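Local structure of lamina-associated polypeptide 2 isoforms alpha/zeta (Mus musculus, 2V0X) at residues 186-198 against 209-221. The protein is a component of the nuclear lamina that dimerizes through this largely helical domain and probably associates with lamin A and chromatin. The protein carries 2 engineered substitutions. Numbering follows the deposited sequence.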
ATOM      1  N   SER B 186       0.377  11.348  -0.796  1.00 30.91           N
ATOM      2  CA  SER B 186      -0.401  11.918   0.302  1.00 30.14           C
ATOM      3  C   SER B 186       0.459  12.137   1.536  1.00 29.85           C
ATOM      4  O   SER B 186       0.350  13.170   2.203  1.00 31.87           O
ATOM      5  CB  SER B 186      -1.597  11.030   0.621  1.00 32.42           C
ATOM      6  OG  SER B 186      -2.454  10.964  -0.499  1.00 47.25           O
ATOM      7  N   SER B 187       1.329  11.176   1.822  1.00 27.74           N
ATOM      8  CA  SER B 187       2.227  11.288   2.958  1.00 28.36           C
ATOM      9  C   SER B 187       3.107  12.540   2.769  1.00 30.61           C
ATOM     10  O   SER B 187       3.252  13.356   3.677  1.00 31.33           O
ATOM     11  CB  SER B 187       3.107  10.039   3.052  1.00 29.65           C
ATOM     12  OG  SER B 187       4.264  10.288   3.841  1.00 38.42           O
ATOM     13  N   THR B 188       3.649  12.688   1.565  1.00 31.71           N
ATOM     14  CA  THR B 188       4.502  13.811   1.210  1.00 27.44           C
ATOM     15  C   THR B 188       3.740  15.141   1.307  1.00 31.39           C
ATOM     16  O   THR B 188       4.276  16.117   1.803  1.00 32.84           O
ATOM     17  CB  THR B 188       5.100  13.585  -0.194  1.00 25.41           C
ATOM     18  OG1 THR B 188       5.861  12.367  -0.170  1.00 25.39           O
ATOM     19  CG2 THR B 188       5.995  14.739  -0.630  1.00 23.40           C
HETATM   20  N   MSE B 189       2.483  15.164   0.868  1.00 35.17           N
HETATM   21  CA  MSE B 189       1.671  16.375   0.964  1.00 40.86           C
HETATM   22  C   MSE B 189       1.518  16.768   2.454  1.00 36.82           C
HETATM   23  O   MSE B 189       1.754  17.914   2.848  1.00 34.26           O
HETATM   24  CB  MSE B 189       0.293  16.147   0.339  1.00 47.50           C
HETATM   25  CG  MSE B 189      -0.603  17.391   0.374  1.00 58.02           C
HETATM   26 SE   MSE B 189      -2.492  17.036   0.044  1.00 69.09          SE
HETATM   27  CE  MSE B 189      -3.046  16.740   1.870  1.00 68.36           C
ATOM     28  N   GLY B 190       1.158  15.796   3.280  1.00 31.66           N
ATOM     29  CA  GLY B 190       1.004  16.060   4.692  1.00 26.68           C
ATOM     30  C   GLY B 190       2.269  16.657   5.288  1.00 28.67           C
ATOM     31  O   GLY B 190       2.206  17.657   6.013  1.00 34.54           O
ATOM     32  N   ARG B 191       3.420  16.079   4.946  1.00 25.75           N
ATOM     33  CA  ARG B 191       4.698  16.553   5.470  1.00 26.42           C
ATOM     34  C   ARG B 191       5.119  17.914   4.934  1.00 27.22           C
ATOM     35  O   ARG B 191       5.825  18.647   5.624  1.00 28.87           O
ATOM     36  CB  ARG B 191       5.812  15.502   5.278  1.00 27.45           C
ATOM     37  CG  ARG B 191       5.582  14.219   6.096  1.00 25.38           C
ATOM     38  CD  ARG B 191       6.639  13.150   5.811  1.00 34.05           C
ATOM     39  NE  ARG B 191       7.970  13.533   6.273  1.00 38.44           N
ATOM     40  CZ  ARG B 191       9.070  13.485   5.527  1.00 36.48           C
ATOM     41  NH1 ARG B 191       9.005  13.078   4.268  1.00 27.44           N
ATOM     42  NH2 ARG B 191      10.248  13.802   6.055  1.00 23.92           N
ATOM     43  N   ARG B 192       4.730  18.244   3.706  1.00 26.64           N
ATOM     44  CA  ARG B 192       5.052  19.568   3.172  1.00 26.15           C
ATOM     45  C   ARG B 192       4.357  20.628   4.053  1.00 28.74           C
ATOM     46  O   ARG B 192       4.992  21.576   4.509  1.00 29.16           O
ATOM     47  CB  ARG B 192       4.606  19.698   1.723  1.00 24.45           C
ATOM     48  CG  ARG B 192       5.548  19.030   0.742  1.00 23.71           C
ATOM     49  CD  ARG B 192       5.040  19.221  -0.653  1.00 23.71           C
ATOM     50  NE  ARG B 192       5.997  18.719  -1.631  1.00 26.20           N
ATOM     51  CZ  ARG B 192       5.817  18.797  -2.943  1.00 27.14           C
ATOM     52  NH1 ARG B 192       4.722  19.360  -3.413  1.00 29.03           N
ATOM     53  NH2 ARG B 192       6.715  18.293  -3.780  1.00 29.71           N
ATOM     54  N   TYR B 193       3.079  20.416   4.363  1.00 29.53           N
ATOM     55  CA  TYR B 193       2.338  21.353   5.218  1.00 29.94           C
ATOM     56  C   TYR B 193       2.952  21.400   6.606  1.00 31.19           C
ATOM     57  O   TYR B 193       3.112  22.469   7.200  1.00 35.54           O
ATOM     58  CB  TYR B 193       0.866  20.949   5.335  1.00 30.98           C
ATOM     59  CG  TYR B 193       0.037  21.346   4.138  1.00 33.07           C
ATOM     60  CD1 TYR B 193      -0.296  20.419   3.151  1.00 31.79           C
ATOM     61  CD2 TYR B 193      -0.438  22.652   4.004  1.00 34.87           C
ATOM     62  CE1 TYR B 193      -1.087  20.781   2.056  1.00 31.42           C
ATOM     63  CE2 TYR B 193      -1.225  23.027   2.921  1.00 35.41           C
ATOM     64  CZ  TYR B 193      -1.547  22.086   1.951  1.00 39.45           C
ATOM     65  OH  TYR B 193      -2.334  22.455   0.882  1.00 46.50           O
ATOM     66  N   LEU B 194       3.338  20.237   7.109  1.00 28.74           N
ATOM     67  CA  LEU B 194       3.926  20.162   8.428  1.00 28.67           C
ATOM     68  C   LEU B 194       5.250  20.900   8.570  1.00 31.57           C
ATOM     69  O   LEU B 194       5.467  21.577   9.571  1.00 34.20           O
ATOM     70  CB  LEU B 194       4.106  18.717   8.851  1.00 28.59           C
ATOM     71  CG  LEU B 194       4.674  18.523  10.254  1.00 31.00           C
ATOM     72  CD1 LEU B 194       3.659  19.016  11.316  1.00 31.32           C
ATOM     73  CD2 LEU B 194       4.982  17.045  10.449  1.00 31.31           C
ATOM     74  N   TRP B 195       6.140  20.738   7.589  1.00 33.04           N
ATOM     75  CA  TRP B 195       7.451  21.375   7.618  1.00 32.13           C
ATOM     76  C   TRP B 195       7.487  22.848   7.213  1.00 34.04           C
ATOM     77  O   TRP B 195       8.403  23.566   7.608  1.00 35.43           O
ATOM     78  CB  TRP B 195       8.479  20.558   6.824  1.00 31.45           C
ATOM     79  CG  TRP B 195       8.892  19.351   7.574  1.00 32.57           C
ATOM     80  CD1 TRP B 195       8.343  18.095   7.478  1.00 33.39           C
ATOM     81  CD2 TRP B 195       9.862  19.284   8.633  1.00 32.78           C
ATOM     82  NE1 TRP B 195       8.899  17.267   8.418  1.00 33.87           N
ATOM     83  CE2 TRP B 195       9.833  17.965   9.139  1.00 34.32           C
ATOM     84  CE3 TRP B 195      10.744  20.209   9.202  1.00 33.29           C
ATOM     85  CZ2 TRP B 195      10.651  17.545  10.195  1.00 36.43           C
ATOM     86  CZ3 TRP B 195      11.562  19.797  10.253  1.00 34.99           C
ATOM     87  CH2 TRP B 195      11.512  18.474  10.741  1.00 35.90           C
ATOM     88  N   LEU B 196       6.510  23.298   6.434  1.00 32.89           N
ATOM     89  CA  LEU B 196       6.455  24.701   6.039  1.00 32.00           C
ATOM     90  C   LEU B 196       5.804  25.586   7.114  1.00 35.46           C
ATOM     91  O   LEU B 196       6.027  26.792   7.143  1.00 39.00           O
ATOM     92  CB  LEU B 196       5.697  24.869   4.722  1.00 31.22           C
ATOM     93  CG  LEU B 196       6.417  24.463   3.439  1.00 32.97           C
ATOM     94  CD1 LEU B 196       5.518  24.750   2.264  1.00 35.27           C
ATOM     95  CD2 LEU B 196       7.733  25.216   3.292  1.00 32.02           C
ATOM     96  N   LYS B 197       5.056  24.967   8.023  1.00 38.24           N
ATOM     97  CA  LYS B 197       4.340  25.663   9.093  1.00 41.29           C
ATOM     98  C   LYS B 197       5.118  26.770   9.811  1.00 44.16           C
ATOM     99  O   LYS B 197       4.645  27.908   9.893  1.00 45.35           O
ATOM    100  CB  LYS B 197       3.803  24.642  10.114  1.00 47.27           C
ATOM    101  CG  LYS B 197       2.794  25.209  11.099  1.00 61.12           C
ATOM    102  CD  LYS B 197       2.132  24.122  11.948  1.00 65.26           C
ATOM    103  CE  LYS B 197       3.111  23.472  12.910  1.00 73.32           C
ATOM    104  NZ  LYS B 197       2.424  22.463  13.756  1.00 87.43           N
ATOM    105  N   ASP B 198       6.286  26.425  10.351  1.00 47.17           N
ATOM    106  CA  ASP B 198       7.133  27.380  11.066  1.00 50.16           C
ATOM    107  C   ASP B 198       8.339  27.794  10.221  1.00 50.71           C
ATOM    108  O   ASP B 198       9.381  28.164  10.765  1.00 48.27           O
ATOM    109  CB  ASP B 198       7.640  26.776  12.388  1.00 54.41           C
ATOM    110  CG  ASP B 198       6.512  26.314  13.298  1.00 65.57           C
ATOM    111  OD1 ASP B 198       6.571  25.158  13.769  1.00 70.58           O
ATOM    112  OD2 ASP B 198       5.576  27.107  13.552  1.00 64.25           O
ATOM    113  N   LEU B 209       5.750  25.795  -3.201  1.00 40.66           N
ATOM    114  CA  LEU B 209       6.441  24.575  -2.793  1.00 38.08           C
ATOM    115  C   LEU B 209       5.478  23.427  -2.482  1.00 39.32           C
ATOM    116  O   LEU B 209       5.740  22.268  -2.806  1.00 41.32           O
ATOM    117  CB  LEU B 209       7.330  24.852  -1.578  1.00 35.35           C
ATOM    118  CG  LEU B 209       8.556  25.737  -1.809  1.00 29.24           C
ATOM    119  CD1 LEU B 209       9.174  26.003  -0.483  1.00 24.59           C
ATOM    120  CD2 LEU B 209       9.578  25.075  -2.733  1.00 31.24           C
ATOM    121  N   THR B 210       4.360  23.762  -1.855  1.00 39.30           N
ATOM    122  CA  THR B 210       3.351  22.784  -1.494  1.00 40.23           C
ATOM    123  C   THR B 210       2.638  22.109  -2.681  1.00 44.13           C
ATOM    124  O   THR B 210       2.324  20.930  -2.605  1.00 43.52           O
ATOM    125  CB  THR B 210       2.294  23.431  -0.564  1.00 36.70           C
ATOM    126  OG1 THR B 210       2.927  23.821   0.660  1.00 36.58           O
ATOM    127  CG2 THR B 210       1.164  22.453  -0.257  1.00 39.80           C
ATOM    128  N   VAL B 211       2.369  22.854  -3.757  1.00 44.90           N
ATOM    129  CA  VAL B 211       1.653  22.295  -4.917  1.00 43.27           C
ATOM    130  C   VAL B 211       2.560  21.805  -6.054  1.00 42.48           C
ATOM    131  O   VAL B 211       2.082  21.333  -7.091  1.00 40.18           O
ATOM    132  CB  VAL B 211       0.619  23.298  -5.493  1.00 42.17           C
ATOM    133  CG1 VAL B 211      -0.345  23.751  -4.400  1.00 42.70           C
ATOM    134  CG2 VAL B 211       1.324  24.496  -6.123  1.00 41.57           C
ATOM    135  N   ALA B 212       3.863  21.937  -5.862  1.00 42.37           N
ATOM    136  CA  ALA B 212       4.827  21.501  -6.855  1.00 41.67           C
ATOM    137  C   ALA B 212       4.719  19.987  -7.052  1.00 42.53           C
ATOM    138  O   ALA B 212       4.128  19.274  -6.233  1.00 42.50           O
ATOM    139  CB  ALA B 212       6.243  21.850  -6.385  1.00 40.51           C
ATOM    140  N   PRO B 213       5.200  19.494  -8.200  1.00 41.96           N
ATOM    141  CA  PRO B 213       5.160  18.052  -8.468  1.00 40.61           C
ATOM    142  C   PRO B 213       6.123  17.400  -7.483  1.00 37.97           C
ATOM    143  O   PRO B 213       7.078  18.032  -7.052  1.00 39.47           O
ATOM    144  CB  PRO B 213       5.721  17.966  -9.884  1.00 41.35           C
ATOM    145  CG  PRO B 213       5.245  19.265 -10.502  1.00 42.08           C
ATOM    146  CD  PRO B 213       5.561  20.250  -9.413  1.00 41.49           C
ATOM    147  N   PHE B 214       5.850  16.170  -7.074  1.00 34.72           N
ATOM    148  CA  PHE B 214       6.771  15.491  -6.176  1.00 33.80           C
ATOM    149  C   PHE B 214       7.674  14.645  -7.055  1.00 36.57           C
ATOM    150  O   PHE B 214       7.194  13.930  -7.935  1.00 39.38           O
ATOM    151  CB  PHE B 214       6.027  14.590  -5.205  1.00 32.05           C
ATOM    152  CG  PHE B 214       6.938  13.769  -4.336  1.00 29.68           C
ATOM    153  CD1 PHE B 214       7.986  14.365  -3.648  1.00 29.06           C
ATOM    154  CD2 PHE B 214       6.717  12.409  -4.169  1.00 29.09           C
ATOM    155  CE1 PHE B 214       8.797  13.626  -2.803  1.00 29.53           C
ATOM    156  CE2 PHE B 214       7.521  11.652  -3.326  1.00 29.64           C
ATOM    157  CZ  PHE B 214       8.560  12.256  -2.641  1.00 30.03           C
ATOM    158  N   LYS B 215       8.968  14.662  -6.773  1.00 37.69           N
ATOM    159  CA  LYS B 215       9.914  13.909  -7.579  1.00 36.88           C
ATOM    160  C   LYS B 215      10.692  12.835  -6.835  1.00 39.16           C
ATOM    161  O   LYS B 215      11.517  12.151  -7.435  1.00 43.31           O
ATOM    162  CB  LYS B 215      10.894  14.882  -8.245  1.00 40.65           C
ATOM    163  CG  LYS B 215      10.232  15.970  -9.095  1.00 56.74           C
ATOM    164  CD  LYS B 215       9.365  15.376 -10.208  1.00 79.53           C
ATOM    165  CE  LYS B 215      10.182  14.540 -11.187  1.00 88.85           C
ATOM    166  NZ  LYS B 215       9.321  13.874 -12.206  1.00 87.28           N
ATOM    167  N   GLY B 216      10.429  12.671  -5.539  1.00 37.88           N
ATOM    168  CA  GLY B 216      11.154  11.685  -4.760  1.00 36.24           C
ATOM    169  C   GLY B 216      12.477  12.288  -4.322  1.00 37.86           C
ATOM    170  O   GLY B 216      12.853  13.350  -4.803  1.00 38.19           O
ATOM    171  N   GLY B 217      13.171  11.645  -3.389  1.00 38.21           N
ATOM    172  CA  GLY B 217      14.446  12.169  -2.923  1.00 39.28           C
ATOM    173  C   GLY B 217      14.257  13.143  -1.775  1.00 42.54           C
ATOM    174  O   GLY B 217      14.653  12.863  -0.635  1.00 44.63           O
ATOM    175  N   THR B 218      13.703  14.312  -2.081  1.00 40.67           N
ATOM    176  CA  THR B 218      13.433  15.307  -1.050  1.00 36.30           C
ATOM    177  C   THR B 218      11.978  15.803  -1.149  1.00 33.31           C
ATOM    178  O   THR B 218      11.362  15.771  -2.215  1.00 31.92           O
ATOM    179  CB  THR B 218      14.402  16.519  -1.108  1.00 36.55           C
ATOM    180  OG1 THR B 218      14.208  17.235  -2.327  1.00 48.09           O
ATOM    181  CG2 THR B 218      15.852  16.067  -0.993  1.00 36.99           C
ATOM    182  N   LEU B 219      11.463  16.302  -0.034  1.00 31.41           N
ATOM    183  CA  LEU B 219      10.086  16.793   0.051  1.00 30.82           C
ATOM    184  C   LEU B 219       9.777  17.864  -1.001  1.00 32.08           C
ATOM    185  O   LEU B 219       8.711  17.858  -1.616  1.00 33.76           O
ATOM    186  CB  LEU B 219       9.868  17.350   1.458  1.00 30.75           C
ATOM    187  CG  LEU B 219       8.642  17.023   2.308  1.00 32.96           C
ATOM    188  CD1 LEU B 219       8.329  15.536   2.289  1.00 35.84           C
ATOM    189  CD2 LEU B 219       8.916  17.521   3.728  1.00 31.57           C
ATOM    190  N   PHE B 220      10.735  18.748  -1.259  1.00 33.00           N
ATOM    191  CA  PHE B 220      10.504  19.821  -2.216  1.00 36.27           C
ATOM    192  C   PHE B 220      11.414  19.830  -3.449  1.00 41.53           C
ATOM    193  O   PHE B 220      11.312  20.739  -4.290  1.00 41.21           O
ATOM    194  CB  PHE B 220      10.597  21.172  -1.499  1.00 34.64           C
ATOM    195  CG  PHE B 220       9.645  21.321  -0.341  1.00 31.81           C
ATOM    196  CD1 PHE B 220      10.114  21.263   0.967  1.00 31.16           C
ATOM    197  CD2 PHE B 220       8.301  21.586  -0.562  1.00 31.09           C
ATOM    198  CE1 PHE B 220       9.252  21.478   2.050  1.00 30.27           C
ATOM    199  CE2 PHE B 220       7.424  21.804   0.504  1.00 31.27           C
ATOM    200  CZ  PHE B 220       7.899  21.751   1.811  1.00 31.50           C
ATOM    201  N   GLY B 221      12.304  18.839  -3.544  1.00 48.54           N
ATOM    202  CA  GLY B 221      13.234  18.742  -4.665  1.00 51.69           C
ATOM    203  C   GLY B 221      12.622  18.984  -6.035  1.00 57.08           C
ATOM    204  O   GLY B 221      11.497  18.563  -6.315  1.00 58.25           O
TER
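Arg192 reaches from its helix into the bend of residues 209-221, and its whole length is used. CB and CG lie against Phe220, CG coming 3.4 Å from CE2, and CD continues past the same ring. The chain is extended from CG to NE (chi2 -179°, chi3 174°), which carries the guanidinium into a ring of carbonyls. NE and NH2 grip Leu219 O together, the NE bond being 2.8 Å; NH1 bonds Thr210 O and, nearly straight at 170°, Ala212 O 2.9 Å away; NH2 adds a weak bond to Pro213 O. These oxygens lie near the guanidinium plane, a pattern suited to arginine's fan of N-H groups. A leucine here would probably leave the carbonyls of Thr210, Ala212 and Leu219, all buried residues, without these donors.

Threonine methyls, small enough to lie on ring faces, make CH-pi contacts: Thr188 CG2 sits 3.8 Å from the Phe214 centroid, Thr210 CG2 over one Tyr193 face, toward its rim. Branched Leu196 packs its CG against Phe220 CZ. The contact thus packs the last turn of helix 203-211 and the following loop on the C-terminal part of helix 152-196, whose Met189 touches helix 100-146, while Arg191 turns to Pro75 and, in a salt bridge, Asp107 of the second subunit.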